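Local coordinates for AbyA5 (Verrucosispora maris, PDB 4YWF), which catalyses the elimination of acetate in spirotetronate biosynthesis, acting as a lyase built like an esterase of the alpha/beta-hydrolase superfamily, at residues F88-S93 and L264-Q269. The protein carries 4 engineered substitutions. Residues are numbered along the deposited sequence; the frame is centred on the assembly and turned at random.
Sequences FPFVDS and LARLTQ
Arg-266 bends round the ring of Phe-90. Its CB sits over one face of the ring, 3.8 Å from the centroid and 27° off the normal, a CH-pi contact. Arg-266 CG lies beside it, 3.4 Å from Phe-90 CD2. The arginine chain then bends at chi2 and chi3 and brings the guanidinium round the ring edge. There Phe-90 CE2 lies over the centre of one guanidinium face, and Arg-266 CZ is in the plane of the ring. The two planes are 69° apart, so this is not a flat stack. Arg-266 NH1 is 3.2 Å from Val-91 O, but the angle is too poor for a hydrogen bond. Cutting Arg-266 back to an alanine would probably bare the Phe-90 edge at CE2 and open a gap beside Val-91 O.

Asp-92 does not pair with the arginine: its OD2 is 6.0 Å from Arg-266 NH2. Instead, OD2 accepts a hydrogen bond from Met-20 N, and OD1 forms a salt bridge with Arg-96. Phe-90 also packs on Met-20 and Thr-263. A cis peptide links Phe-88 to Pro-89, one residue before Phe-90. Ser-93 N-caps helix 94-111, while a Schellman motif at Gln-269 ends helix 258-268. The contact joins the loop between helices 76-87 and 94-111 to a helix inserted between strands 233-239 and 296-301 of the alpha/beta-hydrolase sheet, consistent with an FrsA-like esterase fold.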
ATOM      1  N   PHE A  88      13.166   2.622   4.626  1.00 29.39           N
ATOM      2  CA  PHE A  88      12.209   3.726   4.586  1.00 26.93           C
ATOM      3  C   PHE A  88      12.951   5.039   4.477  1.00 25.84           C
ATOM      4  O   PHE A  88      13.979   5.203   5.149  1.00 27.21           O
ATOM      5  CB  PHE A  88      11.404   3.707   5.857  1.00 29.22           C
ATOM      6  CG  PHE A  88      10.433   4.829   6.020  1.00 30.18           C
ATOM      7  CD1 PHE A  88      10.843   6.037   6.597  1.00 30.07           C
ATOM      8  CD2 PHE A  88       9.096   4.653   5.717  1.00 29.65           C
ATOM      9  CE1 PHE A  88       9.947   7.069   6.810  1.00 30.53           C
ATOM     10  CE2 PHE A  88       8.204   5.683   5.907  1.00 34.17           C
ATOM     11  CZ  PHE A  88       8.627   6.901   6.457  1.00 30.68           C
ATOM     12  N   PRO A  89      12.439   5.994   3.669  1.00 22.66           N
ATOM     13  CA  PRO A  89      11.164   5.969   2.921  1.00 23.80           C
ATOM     14  C   PRO A  89      11.238   5.305   1.518  1.00 23.55           C
ATOM     15  O   PRO A  89      10.217   4.917   0.935  1.00 26.97           O
ATOM     16  CB  PRO A  89      10.803   7.447   2.886  1.00 25.35           C
ATOM     17  CG  PRO A  89      12.203   8.150   2.705  1.00 24.52           C
ATOM     18  CD  PRO A  89      13.100   7.321   3.592  1.00 25.36           C
ATOM     19  N   PHE A  90      12.442   5.166   0.972  1.00 26.30           N
ATOM     20  CA  PHE A  90      12.699   4.542  -0.334  1.00 26.28           C
ATOM     21  C   PHE A  90      14.223   4.427  -0.551  1.00 24.89           C
ATOM     22  O   PHE A  90      15.009   5.156   0.031  1.00 23.66           O
ATOM     23  CB  PHE A  90      12.062   5.299  -1.531  1.00 30.83           C
ATOM     24  CG  PHE A  90      12.744   6.580  -1.877  1.00 32.11           C
ATOM     25  CD1 PHE A  90      12.395   7.771  -1.214  1.00 38.10           C
ATOM     26  CD2 PHE A  90      13.695   6.617  -2.867  1.00 36.63           C
ATOM     27  CE1 PHE A  90      13.021   8.983  -1.512  1.00 42.89           C
ATOM     28  CE2 PHE A  90      14.313   7.814  -3.174  1.00 40.93           C
ATOM     29  CZ  PHE A  90      13.994   8.991  -2.483  1.00 41.82           C
ATOM     30  N   VAL A  91      14.624   3.486  -1.384  1.00 24.90           N
ATOM     31  CA  VAL A  91      16.020   3.115  -1.480  1.00 24.13           C
ATOM     32  C   VAL A  91      16.789   4.161  -2.270  1.00 25.61           C
ATOM     33  O   VAL A  91      16.533   4.363  -3.440  1.00 27.10           O
ATOM     34  CB  VAL A  91      16.196   1.723  -2.106  1.00 27.03           C
ATOM     35  CG1 VAL A  91      17.668   1.434  -2.444  1.00 26.28           C
ATOM     36  CG2 VAL A  91      15.682   0.664  -1.152  1.00 26.13           C
ATOM     37  N   ASP A  92      17.702   4.859  -1.591  1.00 27.80           N
ATOM     38  CA  ASP A  92      18.470   5.965  -2.186  1.00 25.84           C
ATOM     39  C   ASP A  92      19.960   5.888  -1.917  1.00 29.33           C
ATOM     40  O   ASP A  92      20.710   6.853  -2.161  1.00 31.23           O
ATOM     41  CB  ASP A  92      17.924   7.317  -1.647  1.00 28.84           C
ATOM     42  CG  ASP A  92      18.234   7.564  -0.165  1.00 26.59           C
ATOM     43  OD1 ASP A  92      18.620   6.640   0.617  1.00 27.67           O
ATOM     44  OD2 ASP A  92      18.041   8.715   0.234  1.00 28.46           O
ATOM     45  N   SER A  93      20.417   4.738  -1.422  1.00 28.45           N
ATOM     46  CA  SER A  93      21.780   4.582  -0.952  1.00 26.67           C
ATOM     47  C   SER A  93      22.134   3.098  -0.928  1.00 25.75           C
ATOM     48  O   SER A  93      21.218   2.277  -0.982  1.00 28.44           O
ATOM     49  CB  SER A  93      21.887   5.060   0.481  1.00 25.19           C
ATOM     50  OG  SER A  93      21.190   4.142   1.348  1.00 26.57           O
ATOM     51  N   LEU A 264       7.641  10.841  -3.958  1.00 30.47           N
ATOM     52  CA  LEU A 264       6.813  10.881  -5.179  1.00 29.48           C
ATOM     53  C   LEU A 264       7.645  11.138  -6.408  1.00 27.72           C
ATOM     54  O   LEU A 264       7.425  10.552  -7.468  1.00 27.80           O
ATOM     55  CB  LEU A 264       5.744  11.988  -5.100  1.00 32.66           C
ATOM     56  CG  LEU A 264       4.299  11.683  -4.691  1.00 36.39           C
ATOM     57  CD1 LEU A 264       3.417  12.879  -5.088  1.00 37.61           C
ATOM     58  CD2 LEU A 264       3.719  10.409  -5.321  1.00 33.05           C
ATOM     59  N   ALA A 265       8.569  12.081  -6.282  1.00 27.31           N
ATOM     60  CA  ALA A 265       9.496  12.357  -7.348  1.00 29.27           C
ATOM     61  C   ALA A 265      10.327  11.102  -7.682  1.00 28.01           C
ATOM     62  O   ALA A 265      10.491  10.786  -8.848  1.00 31.70           O
ATOM     63  CB  ALA A 265      10.377  13.526  -6.977  1.00 30.41           C
ATOM     64  N   ARG A 266      10.796  10.348  -6.680  1.00 31.55           N
ATOM     65  CA  ARG A 266      11.562   9.117  -7.010  1.00 32.07           C
ATOM     66  C   ARG A 266      10.656   8.141  -7.734  1.00 31.01           C
ATOM     67  O   ARG A 266      10.940   7.691  -8.844  1.00 27.25           O
ATOM     68  CB  ARG A 266      12.136   8.412  -5.768  1.00 38.89           C
ATOM     69  CG  ARG A 266      12.723   7.023  -6.107  1.00 43.51           C
ATOM     70  CD  ARG A 266      13.894   7.079  -7.122  1.00 49.05           C
ATOM     71  NE  ARG A 266      15.004   7.917  -6.598  1.00 47.02           N
ATOM     72  CZ  ARG A 266      16.187   7.491  -6.121  1.00 43.68           C
ATOM     73  NH1 ARG A 266      16.532   6.195  -6.097  1.00 42.13           N
ATOM     74  NH2 ARG A 266      17.040   8.404  -5.656  1.00 41.03           N
ATOM     75  N   LEU A 267       9.513   7.819  -7.133  1.00 31.38           N
ATOM     76  CA  LEU A 267       8.650   6.831  -7.805  1.00 29.80           C
ATOM     77  C   LEU A 267       8.236   7.196  -9.216  1.00 28.30           C
ATOM     78  O   LEU A 267       8.181   6.335 -10.081  1.00 28.11           O
ATOM     79  CB  LEU A 267       7.396   6.473  -6.974  1.00 28.89           C
ATOM     80  CG  LEU A 267       7.552   6.176  -5.504  1.00 31.94           C
ATOM     81  CD1 LEU A 267       6.190   5.921  -4.950  1.00 31.74           C
ATOM     82  CD2 LEU A 267       8.504   5.015  -5.166  1.00 35.71           C
ATOM     83  N   THR A 268       7.866   8.458  -9.442  1.00 28.74           N
ATOM     84  CA  THR A 268       7.534   8.922 -10.789  1.00 27.73           C
ATOM     85  C   THR A 268       8.748   9.162 -11.675  1.00 30.39           C
ATOM     86  O   THR A 268       8.595   9.398 -12.886  1.00 30.90           O
ATOM     87  CB  THR A 268       6.722  10.227 -10.746  1.00 29.26           C
ATOM     88  OG1 THR A 268       7.458  11.277 -10.056  1.00 28.03           O
ATOM     89  CG2 THR A 268       5.377   9.938 -10.016  1.00 29.69           C
ATOM     90  N   GLN A 269       9.948   9.139 -11.083  1.00 32.89           N
ATOM     91  CA  GLN A 269      11.172   9.397 -11.805  1.00 33.18           C
ATOM     92  C   GLN A 269      11.150  10.818 -12.377  1.00 30.48           C
ATOM     93  O   GLN A 269      11.413  11.038 -13.532  1.00 31.00           O
ATOM     94  CB  GLN A 269      11.384   8.354 -12.899  1.00 36.86           C
ATOM     95  CG  GLN A 269      11.697   6.995 -12.271  1.00 39.02           C
ATOM     96  CD  GLN A 269      11.653   5.869 -13.254  1.00 41.99           C
ATOM     97  OE1 GLN A 269      11.983   6.041 -14.416  1.00 41.67           O
ATOM     98  NE2 GLN A 269      11.217   4.685 -12.789  1.00 49.26           N
TER